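Local coordinates for trwC protein (Escherichia coli, PDB 1OMH) that recognises and processes plasmid origin-of-transfer DNA as a conjugative relaxase, through the N-terminal relaxase domain described here, at residues E230-R235 with A283-L288; S95-V100 with L221-R226; A125-K130 with N168-S173. All blocks are in the same frame, centred on the assembly; numbering follows the deposited sequence.

Contact 1 (E230-R235 with A283-L288); sequences EGFSKR and ATAKEL. With nucleotides of chain A.
Three residues beyond Phe232, whose ring packs on Thr284, Ala285 and Leu288, Arg235 makes the shortest polar bond here: NE donates to OP1 of DT25 of chain A over 2.8 Å, almost straight at 172°. NH2 bonds OP2 of the same phosphate at 3.0 Å, so the guanidinium meets it edge-on with two parallel donors. NH2 and NH1 also bond Lys262 O and Ser265 OG, which fixes the group's rotation. Between the two segments the contact is apolar. Phe232 CZ points at the helix 274-287 backbone, 3.6 Å from Ala285 N, which lies near the ring plane at the edge. Thr284 turns CG2 away from its backbone N and so to CZ, at 3.6 Å, while OG1 bonds back to Glu280 O. Leu288 CD1 approaches Phe232 CE1 obliquely to 3.5 Å. Lacking a side chain, Gly231 lets the same methyl come within 3.9 Å of its CA. A type I turn from Glu230 to Ser233, closed by Ser233 N on Glu230 O, presents both residues. The turn joins helix 226-230 to the DNA-facing start of helix 234-246, with the end of helix 274-287 and Leu96 of helix 92-99 against the Phe232 ring.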
loop_
_atom_site.group_PDB
_atom_site.type_symbol
_atom_site.label_atom_id
_atom_site.label_comp_id
_atom_site.label_asym_id
_atom_site.label_seq_id
_atom_site.Cartn_x
_atom_site.Cartn_y
_atom_site.Cartn_z
ATOM N N GLU B 230 -20.295 -5.972 1.006
ATOM C CA GLU B 230 -20.772 -4.624 0.728
ATOM C C GLU B 230 -21.231 -3.917 2.002
ATOM O O GLU B 230 -21.124 -2.694 2.116
ATOM C CB GLU B 230 -21.906 -4.679 -0.300
ATOM C CG GLU B 230 -21.538 -5.501 -1.527
ATOM C CD GLU B 230 -22.544 -5.404 -2.654
ATOM O OE1 GLU B 230 -23.761 -5.486 -2.383
ATOM O OE2 GLU B 230 -22.112 -5.263 -3.820
ATOM N N GLY B 231 -21.726 -4.693 2.961
ATOM C CA GLY B 231 -22.180 -4.119 4.213
ATOM C C GLY B 231 -21.038 -3.491 4.988
ATOM O O GLY B 231 -21.267 -2.722 5.913
ATOM N N PHE B 232 -19.808 -3.840 4.621
ATOM C CA PHE B 232 -18.609 -3.301 5.269
ATOM C C PHE B 232 -17.738 -2.561 4.244
ATOM O O PHE B 232 -16.529 -2.399 4.444
ATOM C CB PHE B 232 -17.766 -4.425 5.903
ATOM C CG PHE B 232 -18.244 -4.873 7.259
ATOM C CD1 PHE B 232 -18.904 -6.090 7.417
ATOM C CD2 PHE B 232 -17.997 -4.095 8.386
ATOM C CE1 PHE B 232 -19.311 -6.529 8.688
ATOM C CE2 PHE B 232 -18.399 -4.524 9.655
ATOM C CZ PHE B 232 -19.058 -5.746 9.801
ATOM N N SER B 233 -18.350 -2.121 3.150
ATOM C CA SER B 233 -17.624 -1.397 2.104
ATOM C C SER B 233 -18.308 -0.069 1.800
ATOM O O SER B 233 -18.763 0.170 0.684
ATOM C CB SER B 233 -17.548 -2.233 0.820
ATOM O OG SER B 233 -16.836 -3.444 1.037
ATOM N N LYS B 234 -18.364 0.796 2.805
ATOM C CA LYS B 234 -18.996 2.104 2.674
ATOM C C LYS B 234 -18.363 2.981 1.603
ATOM O O LYS B 234 -19.073 3.667 0.879
ATOM C CB LYS B 234 -18.975 2.828 4.028
ATOM C CG LYS B 234 -19.880 2.180 5.083
ATOM C CD LYS B 234 -19.749 2.890 6.432
ATOM C CE LYS B 234 -20.644 2.254 7.486
ATOM N NZ LYS B 234 -20.509 2.945 8.810
ATOM N N ARG B 235 -17.035 2.975 1.508
ATOM C CA ARG B 235 -16.366 3.784 0.490
ATOM C C ARG B 235 -16.775 3.335 -0.913
ATOM O O ARG B 235 -17.005 4.165 -1.791
ATOM C CB ARG B 235 -14.845 3.727 0.667
ATOM C CG ARG B 235 -14.353 4.504 1.889
ATOM C CD ARG B 235 -14.482 6.017 1.675
ATOM N NE ARG B 235 -13.609 6.457 0.592
ATOM C CZ ARG B 235 -14.012 7.160 -0.464
ATOM N NH1 ARG B 235 -15.285 7.514 -0.584
ATOM N NH2 ARG B 235 -13.139 7.495 -1.405
ATOM N N ALA B 283 -21.112 -6.175 16.095
ATOM C CA ALA B 283 -22.567 -6.076 16.089
ATOM C C ALA B 283 -23.055 -5.953 14.645
ATOM O O ALA B 283 -24.079 -6.520 14.271
ATOM C CB ALA B 283 -23.021 -4.858 16.912
ATOM N N THR B 284 -22.320 -5.213 13.826
ATOM C CA THR B 284 -22.717 -5.041 12.434
ATOM C C THR B 284 -22.637 -6.367 11.687
ATOM O O THR B 284 -23.492 -6.672 10.863
ATOM C CB THR B 284 -21.823 -3.994 11.730
ATOM O OG1 THR B 284 -22.029 -2.719 12.345
ATOM C CG2 THR B 284 -22.162 -3.890 10.247
ATOM N N ALA B 285 -21.610 -7.154 11.989
ATOM C CA ALA B 285 -21.434 -8.447 11.341
ATOM C C ALA B 285 -22.601 -9.374 11.658
ATOM O O ALA B 285 -23.099 -10.084 10.786
ATOM C CB ALA B 285 -20.118 -9.084 11.790
ATOM N N LYS B 286 -23.031 -9.373 12.915
ATOM C CA LYS B 286 -24.153 -10.214 13.328
ATOM C C LYS B 286 -25.400 -9.798 12.563
ATOM O O LYS B 286 -26.150 -10.631 12.071
ATOM C CB LYS B 286 -24.399 -10.067 14.831
ATOM C CG LYS B 286 -23.327 -10.720 15.684
ATOM C CD LYS B 286 -23.459 -10.334 17.144
ATOM C CE LYS B 286 -22.610 -11.243 18.016
ATOM N NZ LYS B 286 -21.223 -11.370 17.500
ATOM N N GLU B 287 -25.606 -8.493 12.456
ATOM C CA GLU B 287 -26.761 -7.965 11.756
ATOM C C GLU B 287 -26.741 -8.417 10.295
ATOM O O GLU B 287 -27.787 -8.732 9.715
ATOM C CB GLU B 287 -26.756 -6.436 11.868
ATOM C CG GLU B 287 -28.040 -5.751 11.473
ATOM C CD GLU B 287 -28.044 -5.324 10.030
ATOM O OE1 GLU B 287 -27.083 -4.641 9.617
ATOM O OE2 GLU B 287 -29.010 -5.662 9.314
ATOM N N LEU B 288 -25.548 -8.466 9.706
ATOM C CA LEU B 288 -25.398 -8.888 8.314
ATOM C C LEU B 288 -25.446 -10.412 8.183
ATOM O O LEU B 288 -25.395 -10.948 7.079
ATOM C CB LEU B 288 -24.078 -8.359 7.740
ATOM C CG LEU B 288 -23.965 -6.839 7.592
ATOM C CD1 LEU B 288 -22.505 -6.453 7.369
ATOM C CD2 LEU B 288 -24.837 -6.375 6.442
ATOM P P DC A 24 -13.940 -0.163 0.882
ATOM O OP1 DC A 24 -13.713 -0.031 2.345
ATOM O OP2 DC A 24 -15.283 0.122 0.313
ATOM O "O5'" DC A 24 -12.857 0.700 0.090
ATOM C "C5'" DC A 24 -11.535 0.952 0.596
ATOM C "C4'" DC A 24 -10.739 1.678 -0.463
ATOM O "O4'" DC A 24 -10.928 0.972 -1.707
ATOM C "C3'" DC A 24 -11.190 3.123 -0.716
ATOM O "O3'" DC A 24 -10.047 3.902 -0.301
ATOM C "C2'" DC A 24 -11.042 3.286 -2.221
ATOM C "C1'" DC A 24 -10.981 1.884 -2.783
ATOM N N1 DC A 24 -11.982 1.436 -3.761
ATOM C C2 DC A 24 -11.855 1.886 -5.078
ATOM O O2 DC A 24 -10.982 2.719 -5.335
ATOM N N3 DC A 24 -12.681 1.399 -6.030
ATOM C C4 DC A 24 -13.616 0.504 -5.703
ATOM N N4 DC A 24 -14.389 0.024 -6.678
ATOM C C5 DC A 24 -13.796 0.058 -4.360
ATOM C C6 DC A 24 -12.973 0.554 -3.427
ATOM P P DT A 25 -10.100 5.515 -0.251
ATOM O OP1 DT A 25 -10.878 5.874 0.962
ATOM O OP2 DT A 25 -10.489 6.091 -1.563
ATOM O "O5'" DT A 25 -8.570 5.899 -0.018
ATOM C "C5'" DT A 25 -7.800 5.258 1.005
ATOM C "C4'" DT A 25 -6.325 5.319 0.677
ATOM O "O4'" DT A 25 -6.052 4.511 -0.487
ATOM C "C3'" DT A 25 -5.860 6.719 0.297
ATOM O "O3'" DT A 25 -5.382 7.371 1.471
ATOM C "C2'" DT A 25 -4.704 6.466 -0.650
ATOM C "C1'" DT A 25 -5.002 5.097 -1.249
ATOM N N1 DT A 25 -5.396 5.090 -2.676
ATOM C C2 DT A 25 -4.395 5.178 -3.624
ATOM O O2 DT A 25 -3.210 5.295 -3.343
ATOM N N3 DT A 25 -4.834 5.126 -4.925
ATOM C C4 DT A 25 -6.139 5.008 -5.363
ATOM O O4 DT A 25 -6.378 4.971 -6.569
ATOM C C5 DT A 25 -7.136 4.936 -4.316
ATOM C C7 DT A 25 -8.580 4.807 -4.691
ATOM C C6 DT A 25 -6.720 4.984 -3.045
ATOM P P DT A 23 -14.537 -5.304 -4.086
ATOM O OP1 DT A 23 -14.596 -6.612 -3.388
ATOM O OP2 DT A 23 -15.689 -4.855 -4.903
ATOM O "O5'" DT A 23 -14.140 -4.161 -3.037
ATOM C "C5'" DT A 23 -14.896 -3.941 -1.813
ATOM C "C4'" DT A 23 -13.947 -3.613 -0.677
ATOM O "O4'" DT A 23 -12.911 -4.602 -0.689
ATOM C "C3'" DT A 23 -13.257 -2.235 -0.665
ATOM O "O3'" DT A 23 -13.599 -1.714 0.630
ATOM C "C2'" DT A 23 -11.846 -2.543 -0.191
ATOM C "C1'" DT A 23 -11.671 -4.040 -0.356
ATOM N N1 DT A 23 -10.645 -4.615 -1.245
ATOM C C2 DT A 23 -9.338 -4.217 -1.116
ATOM O O2 DT A 23 -8.993 -3.291 -0.404
ATOM N N3 DT A 23 -8.443 -4.957 -1.851
ATOM C C4 DT A 23 -8.730 -6.013 -2.700
ATOM O O4 DT A 23 -7.813 -6.609 -3.261
ATOM C C5 DT A 23 -10.137 -6.324 -2.841
ATOM C C7 DT A 23 -10.560 -7.429 -3.758
ATOM C C6 DT A 23 -11.008 -5.608 -2.131
#

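Contact 2 (S95-V100 with L221-R226); sequences SLQALV and LAHIDR. With nucleotides of chain A.
This is a buried helix-to-turn contact: helix 92-99 receives the type I beta turn Leu221–Ile224, which follows the small antiparallel hairpin of strands 211-213 and 219-221 and leads into helix 226-230. Gln97 carries most of it. With CG anti to the backbone N (chi1 -166°) and the chain bent at the next bond, its amide reaches the turn, where His223 NE2 donates to OE1 at 2.7 Å. The acceptor lies near the imidazole plane, but the donor stands 42° out of the amide's carbonyl plane. Gln97 NE2 bonds Phe292 O, so both ends of the amide are held. Replacing Gln97 with an alanine would probably leave His223 NE2 and Phe292 O without their mates and untie the turn from the helix. Nearer the helix backbone, Leu221 CD1 lies 3.5 Å from Gln97 CB; Leu96 CD2 touches Ile224 CG2 more loosely, at 4.3 Å. Past the turn, Arg226 meets the phosphate of DT23 of chain A edge-on, NH2 bonding OP1 at 3.1 Å and NH1 bonding OP2 at 3.3 Å.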
loop_
_atom_site.group_PDB
_atom_site.type_symbol
_atom_site.label_atom_id
_atom_site.label_comp_id
_atom_site.label_asym_id
_atom_site.label_seq_id
_atom_site.Cartn_x
_atom_site.Cartn_y
_atom_site.Cartn_z
ATOM N N SER B 95 -10.092 -8.745 5.600
ATOM C CA SER B 95 -10.025 -7.724 6.647
ATOM C C SER B 95 -11.032 -8.063 7.749
ATOM O O SER B 95 -10.742 -7.898 8.939
ATOM C CB SER B 95 -10.337 -6.330 6.078
ATOM O OG SER B 95 -9.325 -5.900 5.171
ATOM N N LEU B 96 -12.208 -8.546 7.354
ATOM C CA LEU B 96 -13.258 -8.900 8.314
ATOM C C LEU B 96 -12.857 -10.044 9.241
ATOM O O LEU B 96 -13.044 -9.973 10.460
ATOM C CB LEU B 96 -14.540 -9.285 7.575
ATOM C CG LEU B 96 -15.590 -8.208 7.283
ATOM C CD1 LEU B 96 -14.949 -6.857 7.029
ATOM C CD2 LEU B 96 -16.434 -8.662 6.108
ATOM N N GLN B 97 -12.309 -11.102 8.656
ATOM C CA GLN B 97 -11.895 -12.264 9.429
ATOM C C GLN B 97 -10.775 -11.889 10.390
ATOM O O GLN B 97 -10.744 -12.340 11.532
ATOM C CB GLN B 97 -11.422 -13.388 8.497
ATOM C CG GLN B 97 -11.286 -14.754 9.172
ATOM C CD GLN B 97 -12.632 -15.374 9.508
ATOM O OE1 GLN B 97 -13.560 -15.330 8.705
ATOM N NE2 GLN B 97 -12.738 -15.970 10.693
ATOM N N ALA B 98 -9.855 -11.047 9.936
ATOM C CA ALA B 98 -8.742 -10.648 10.786
ATOM C C ALA B 98 -9.078 -9.620 11.860
ATOM O O ALA B 98 -8.629 -9.740 12.997
ATOM C CB ALA B 98 -7.604 -10.111 9.930
ATOM N N LEU B 99 -9.877 -8.622 11.502
ATOM C CA LEU B 99 -10.189 -7.529 12.418
ATOM C C LEU B 99 -11.495 -7.604 13.202
ATOM O O LEU B 99 -11.598 -7.037 14.288
ATOM C CB LEU B 99 -10.121 -6.206 11.644
ATOM C CG LEU B 99 -8.797 -6.000 10.887
ATOM C CD1 LEU B 99 -8.869 -4.724 10.059
ATOM C CD2 LEU B 99 -7.628 -5.930 11.867
ATOM N N VAL B 100 -12.497 -8.273 12.652
ATOM C CA VAL B 100 -13.760 -8.407 13.361
ATOM C C VAL B 100 -13.752 -9.742 14.108
ATOM O O VAL B 100 -13.922 -9.769 15.325
ATOM C CB VAL B 100 -14.954 -8.345 12.395
ATOM C CG1 VAL B 100 -16.268 -8.365 13.183
ATOM C CG2 VAL B 100 -14.865 -7.076 11.553
ATOM N N LEU B 221 -12.788 -14.777 1.138
ATOM C CA LEU B 221 -12.986 -16.008 1.882
ATOM C C LEU B 221 -14.357 -16.551 1.483
ATOM O O LEU B 221 -15.352 -15.830 1.525
ATOM C CB LEU B 221 -12.923 -15.726 3.380
ATOM C CG LEU B 221 -11.609 -15.076 3.828
ATOM C CD1 LEU B 221 -11.633 -14.854 5.333
ATOM C CD2 LEU B 221 -10.438 -15.967 3.440
ATOM N N ALA B 222 -14.402 -17.824 1.099
ATOM C CA ALA B 222 -15.639 -18.464 0.648
ATOM C C ALA B 222 -16.851 -18.426 1.588
ATOM O O ALA B 222 -17.987 -18.495 1.125
ATOM C CB ALA B 222 -15.348 -19.914 0.252
ATOM N N HIS B 223 -16.631 -18.309 2.891
ATOM C CA HIS B 223 -17.763 -18.302 3.817
ATOM C C HIS B 223 -18.412 -16.936 4.059
ATOM O O HIS B 223 -19.331 -16.820 4.872
ATOM C CB HIS B 223 -17.356 -18.921 5.157
ATOM C CG HIS B 223 -16.195 -18.239 5.814
ATOM N ND1 HIS B 223 -14.918 -18.284 5.300
ATOM C CD2 HIS B 223 -16.122 -17.511 6.953
ATOM C CE1 HIS B 223 -14.104 -17.613 6.100
ATOM N NE2 HIS B 223 -14.809 -17.136 7.108
ATOM N N ILE B 224 -17.941 -15.907 3.358
ATOM C CA ILE B 224 -18.507 -14.570 3.511
ATOM C C ILE B 224 -18.999 -14.129 2.136
ATOM O O ILE B 224 -18.209 -14.029 1.196
ATOM C CB ILE B 224 -17.446 -13.583 4.053
ATOM C CG1 ILE B 224 -16.926 -14.083 5.405
ATOM C CG2 ILE B 224 -18.047 -12.192 4.207
ATOM C CD1 ILE B 224 -15.845 -13.219 6.019
ATOM N N ASP B 225 -20.300 -13.869 2.014
ATOM C CA ASP B 225 -20.861 -13.490 0.719
ATOM C C ASP B 225 -20.756 -12.015 0.355
ATOM O O ASP B 225 -20.378 -11.178 1.175
ATOM C CB ASP B 225 -22.327 -13.947 0.600
ATOM C CG ASP B 225 -23.259 -13.208 1.539
ATOM O OD1 ASP B 225 -23.078 -11.989 1.735
ATOM O OD2 ASP B 225 -24.198 -13.841 2.068
ATOM N N ARG B 226 -21.109 -11.718 -0.891
ATOM C CA ARG B 226 -21.052 -10.367 -1.432
ATOM C C ARG B 226 -21.868 -9.325 -0.671
ATOM O O ARG B 226 -21.397 -8.212 -0.458
ATOM C CB ARG B 226 -21.465 -10.406 -2.908
ATOM C CG ARG B 226 -21.745 -9.058 -3.583
ATOM C CD ARG B 226 -20.620 -8.030 -3.455
ATOM N NE ARG B 226 -19.283 -8.573 -3.676
ATOM C CZ ARG B 226 -18.194 -7.824 -3.836
ATOM N NH1 ARG B 226 -18.280 -6.500 -3.812
ATOM N NH2 ARG B 226 -17.010 -8.396 -3.989
ATOM P P DT A 23 -14.537 -5.304 -4.086
ATOM O OP1 DT A 23 -14.596 -6.612 -3.388
ATOM O OP2 DT A 23 -15.689 -4.855 -4.903
ATOM O "O5'" DT A 23 -14.140 -4.161 -3.037
ATOM C "C5'" DT A 23 -14.896 -3.941 -1.813
ATOM C "C4'" DT A 23 -13.947 -3.613 -0.677
ATOM O "O4'" DT A 23 -12.911 -4.602 -0.689
ATOM C "C3'" DT A 23 -13.257 -2.235 -0.665
ATOM O "O3'" DT A 23 -13.599 -1.714 0.630
ATOM C "C2'" DT A 23 -11.846 -2.543 -0.191
ATOM C "C1'" DT A 23 -11.671 -4.040 -0.356
ATOM N N1 DT A 23 -10.645 -4.615 -1.245
ATOM C C2 DT A 23 -9.338 -4.217 -1.116
ATOM O O2 DT A 23 -8.993 -3.291 -0.404
ATOM N N3 DT A 23 -8.443 -4.957 -1.851
ATOM C C4 DT A 23 -8.730 -6.013 -2.700
ATOM O O4 DT A 23 -7.813 -6.609 -3.261
ATOM C C5 DT A 23 -10.137 -6.324 -2.841
ATOM C C7 DT A 23 -10.560 -7.429 -3.758
ATOM C C6 DT A 23 -11.008 -5.608 -2.131
#

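Contact 3 (A125-K130 with N168-S173); sequences AQARQK and NMTKRS. With nucleotides of chain A.
Arg172, the Arg128 carbonyl and the Gln129 side chain form the tight end of this contact, where Arg172 NH2 donates to Arg128 O at 2.8 Å, on a lone pair in the carbonyl plane. The same nitrogen bonds OP1 of DG13 of chain A at 2.6 Å, while NH1 forms a salt bridge with Asp174. Gln129 covers one face of the guanidinium: its extended chain lays the amide only 20° from parallel, with CG 3.2 Å above the guanidinium plane. The other end is looser and apolar. Thr170 CG2 sits 3.6 Å from Ala127 CB, which is 4.1 Å from Arg172 CG; Thr170 OG1 turns to Thr140 and Asn142. The ribbon 126-131/134-139, two antiparallel strands braced by the loop after strand 158-167, reads base edges in the major groove, consistent with recognition of the origin of transfer. Arg128 and Lys130 point away from the loop and reach the bases, while the DG13 phosphate sits between Lys130 N and Arg172, the backbone N bonding OP2 at 2.7 Å. Methyl C7 of DT14 of chain A lies over the centre of the Arg128 guanidinium, whose NH2 bonds a guanine O6. Lys130, bent at chi3, brings NZ to 2.8 Å from DG13 N7.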
loop_
_atom_site.group_PDB
_atom_site.type_symbol
_atom_site.label_atom_id
_atom_site.label_comp_id
_atom_site.label_asym_id
_atom_site.label_seq_id
_atom_site.Cartn_x
_atom_site.Cartn_y
_atom_site.Cartn_z
ATOM N N ALA B 125 14.783 -2.427 -8.307
ATOM C CA ALA B 125 15.348 -1.117 -7.978
ATOM C C ALA B 125 16.458 -0.789 -8.968
ATOM O O ALA B 125 17.335 -1.619 -9.220
ATOM C CB ALA B 125 15.915 -1.123 -6.568
ATOM N N GLN B 126 16.424 0.418 -9.514
ATOM C CA GLN B 126 17.427 0.848 -10.474
ATOM C C GLN B 126 17.823 2.300 -10.281
ATOM O O GLN B 126 17.132 3.071 -9.619
ATOM C CB GLN B 126 16.913 0.688 -11.903
ATOM C CG GLN B 126 16.457 -0.705 -12.272
ATOM C CD GLN B 126 16.237 -0.853 -13.765
ATOM O OE1 GLN B 126 15.504 -0.069 -14.379
ATOM N NE2 GLN B 126 16.875 -1.862 -14.359
ATOM N N ALA B 127 18.947 2.665 -10.883
ATOM C CA ALA B 127 19.456 4.028 -10.821
ATOM C C ALA B 127 20.263 4.250 -12.092
ATOM O O ALA B 127 20.596 3.297 -12.786
ATOM C CB ALA B 127 20.345 4.204 -9.598
ATOM N N ARG B 128 20.564 5.502 -12.402
ATOM C CA ARG B 128 21.349 5.795 -13.589
ATOM C C ARG B 128 22.755 6.251 -13.215
ATOM O O ARG B 128 23.030 6.586 -12.062
ATOM C CB ARG B 128 20.671 6.883 -14.424
ATOM C CG ARG B 128 19.289 6.498 -14.926
ATOM C CD ARG B 128 18.276 7.544 -14.509
ATOM N NE ARG B 128 17.995 8.503 -15.565
ATOM C CZ ARG B 128 17.220 9.570 -15.413
ATOM N NH1 ARG B 128 16.649 9.826 -14.241
ATOM N NH2 ARG B 128 16.995 10.370 -16.444
ATOM N N GLN B 129 23.641 6.229 -14.203
ATOM C CA GLN B 129 25.018 6.678 -14.043
ATOM C C GLN B 129 25.470 7.094 -15.438
ATOM O O GLN B 129 25.396 6.305 -16.383
ATOM C CB GLN B 129 25.919 5.562 -13.501
ATOM C CG GLN B 129 27.329 6.055 -13.171
ATOM C CD GLN B 129 28.191 5.026 -12.460
ATOM O OE1 GLN B 129 29.317 5.326 -12.062
ATOM N NE2 GLN B 129 27.676 3.813 -12.298
ATOM N N LYS B 130 25.908 8.343 -15.561
ATOM C CA LYS B 130 26.356 8.890 -16.835
ATOM C C LYS B 130 27.874 9.012 -16.871
ATOM O O LYS B 130 28.450 9.812 -16.136
ATOM C CB LYS B 130 25.740 10.273 -17.055
ATOM C CG LYS B 130 26.144 10.942 -18.363
ATOM C CD LYS B 130 25.772 12.416 -18.372
ATOM C CE LYS B 130 24.280 12.623 -18.209
ATOM N NZ LYS B 130 23.909 14.063 -18.186
ATOM N N ASN B 168 12.900 7.688 -2.086
ATOM C CA ASN B 168 13.542 7.993 -3.361
ATOM C C ASN B 168 15.063 7.921 -3.249
ATOM O O ASN B 168 15.752 8.934 -3.371
ATOM C CB ASN B 168 13.107 9.389 -3.816
ATOM C CG ASN B 168 13.465 9.684 -5.259
ATOM O OD1 ASN B 168 13.226 10.792 -5.751
ATOM N ND2 ASN B 168 14.032 8.700 -5.949
HETATM N N MSE B 169 15.587 6.721 -3.033
HETATM C CA MSE B 169 17.027 6.557 -2.889
HETATM C C MSE B 169 17.474 5.123 -3.078
HETATM O O MSE B 169 16.747 4.183 -2.762
HETATM C CB MSE B 169 17.465 7.020 -1.498
HETATM C CG MSE B 169 16.876 6.175 -0.382
HETATM SE SE MSE B 169 17.335 6.874 1.367
HETATM C CE MSE B 169 16.610 8.565 1.127
ATOM N N THR B 170 18.692 4.962 -3.579
ATOM C CA THR B 170 19.259 3.644 -3.796
ATOM C C THR B 170 20.770 3.805 -3.957
ATOM O O THR B 170 21.238 4.805 -4.489
ATOM C CB THR B 170 18.627 2.973 -5.042
ATOM O OG1 THR B 170 19.123 1.638 -5.175
ATOM C CG2 THR B 170 18.928 3.770 -6.305
ATOM N N LYS B 171 21.531 2.834 -3.466
ATOM C CA LYS B 171 22.994 2.891 -3.547
ATOM C C LYS B 171 23.524 2.109 -4.741
ATOM O O LYS B 171 23.236 0.927 -4.892
ATOM C CB LYS B 171 23.632 2.328 -2.270
ATOM C CG LYS B 171 25.159 2.399 -2.275
ATOM C CD LYS B 171 25.788 1.160 -1.642
ATOM C CE LYS B 171 25.816 1.235 -0.125
ATOM N NZ LYS B 171 26.864 2.179 0.356
ATOM N N ARG B 172 24.316 2.771 -5.576
ATOM C CA ARG B 172 24.877 2.131 -6.760
ATOM C C ARG B 172 26.069 1.235 -6.459
ATOM O O ARG B 172 26.614 1.246 -5.355
ATOM C CB ARG B 172 25.286 3.183 -7.788
ATOM C CG ARG B 172 24.156 4.092 -8.199
ATOM C CD ARG B 172 24.542 4.944 -9.383
ATOM N NE ARG B 172 25.810 5.628 -9.166
ATOM C CZ ARG B 172 26.189 6.711 -9.831
ATOM N NH1 ARG B 172 27.363 7.273 -9.575
ATOM N NH2 ARG B 172 25.383 7.239 -10.739
ATOM N N SER B 173 26.466 0.464 -7.466
ATOM C CA SER B 173 27.585 -0.464 -7.363
ATOM C C SER B 173 28.867 0.235 -6.914
ATOM O O SER B 173 29.698 -0.355 -6.227
ATOM C CB SER B 173 27.816 -1.133 -8.722
ATOM O OG SER B 173 28.124 -2.507 -8.571
ATOM P P DG A 13 25.985 10.523 -12.105
ATOM O OP1 DG A 13 26.039 9.735 -10.844
ATOM O OP2 DG A 13 25.565 9.860 -13.365
ATOM O "O5'" DG A 13 25.036 11.775 -11.835
ATOM C "C5'" DG A 13 24.866 12.299 -10.511
ATOM C "C4'" DG A 13 23.581 13.094 -10.417
ATOM O "O4'" DG A 13 23.609 14.121 -11.422
ATOM C "C3'" DG A 13 22.298 12.300 -10.672
ATOM O "O3'" DG A 13 21.646 12.170 -9.401
ATOM C "C2'" DG A 13 21.385 13.302 -11.362
ATOM C "C1'" DG A 13 22.311 14.347 -11.934
ATOM N N9 DG A 13 22.400 14.506 -13.381
ATOM C C8 DG A 13 23.236 13.874 -14.273
ATOM N N7 DG A 13 23.165 14.379 -15.478
ATOM C C5 DG A 13 22.200 15.369 -15.374
ATOM C C6 DG A 13 21.698 16.281 -16.342
ATOM O O6 DG A 13 22.028 16.410 -17.537
ATOM N N1 DG A 13 20.719 17.108 -15.795
ATOM C C2 DG A 13 20.286 17.062 -14.486
ATOM N N2 DG A 13 19.333 17.922 -14.120
ATOM N N3 DG A 13 20.754 16.230 -13.590
ATOM C C4 DG A 13 21.697 15.425 -14.094
ATOM P P DG A 12 30.818 12.008 -16.806
ATOM O OP1 DG A 12 31.797 10.930 -16.503
ATOM O OP2 DG A 12 30.084 11.994 -18.096
ATOM O "O5'" DG A 12 29.735 12.054 -15.639
ATOM C "C5'" DG A 12 30.124 11.858 -14.285
ATOM C "C4'" DG A 12 29.148 12.527 -13.345
ATOM O "O4'" DG A 12 29.070 13.932 -13.686
ATOM C "C3'" DG A 12 27.710 12.009 -13.462
ATOM O "O3'" DG A 12 27.450 11.167 -12.325
ATOM C "C2'" DG A 12 26.874 13.234 -13.137
ATOM C "C1'" DG A 12 27.773 14.416 -13.400
ATOM N N9 DG A 12 27.347 15.370 -14.416
ATOM C C8 DG A 12 27.911 15.648 -15.639
ATOM N N7 DG A 12 27.298 16.612 -16.276
ATOM C C5 DG A 12 26.261 16.980 -15.426
ATOM C C6 DG A 12 25.260 17.978 -15.562
ATOM O O6 DG A 12 25.082 18.773 -16.493
ATOM N N1 DG A 12 24.410 18.003 -14.457
ATOM C C2 DG A 12 24.513 17.181 -13.362
ATOM N N2 DG A 12 23.605 17.351 -12.396
ATOM N N3 DG A 12 25.441 16.258 -13.223
ATOM C C4 DG A 12 26.275 16.213 -14.284
ATOM P P DT A 14 20.299 11.299 -9.262
ATOM O OP1 DT A 14 20.098 11.141 -7.796
ATOM O OP2 DT A 14 20.442 10.091 -10.116
ATOM O "O5'" DT A 14 19.144 12.241 -9.832
ATOM C "C5'" DT A 14 18.675 13.342 -9.053
ATOM C "C4'" DT A 14 17.604 14.138 -9.770
ATOM O "O4'" DT A 14 18.148 14.765 -10.958
ATOM C "C3'" DT A 14 16.388 13.341 -10.246
ATOM O "O3'" DT A 14 15.313 13.556 -9.321
ATOM C "C2'" DT A 14 15.928 14.106 -11.479
ATOM C "C1'" DT A 14 17.151 14.872 -11.964
ATOM N N1 DT A 14 17.727 14.469 -13.271
ATOM C C2 DT A 14 17.422 15.239 -14.375
ATOM O O2 DT A 14 16.689 16.210 -14.334
ATOM N N3 DT A 14 18.018 14.828 -15.541
ATOM C C4 DT A 14 18.864 13.753 -15.716
ATOM O O4 DT A 14 19.332 13.520 -16.833
ATOM C C5 DT A 14 19.128 12.979 -14.523
ATOM C C7 DT A 14 20.021 11.783 -14.615
ATOM C C6 DT A 14 18.552 13.369 -13.378
#

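Overall arrangement
Contacts 1 and 2 are neighbours, their centres 10 Å apart, and they share packing: Phe232 CD1 lies 3.8 Å from Leu96 CD2, and Ala285 CB lies 4.2 Å from Val100 CG1. Contact 2 bonds the DT23 phosphate of chain A, and contact 1 lies along DT23 to DT25, bonding the DT25 phosphate. Contact 3 lies on the opposite side of the chain's centre, about 46 Å from contact 1 and 41 Å from contact 2 between centres, and meets DG12 to DT14, with its bonds on DG13. The relaxase domain thus grips well-separated parts of one strand. The side chain of Leu96 in contact 2 is about 12 Å from that of His161, a metal ligand in other structures; the site is metal-free here.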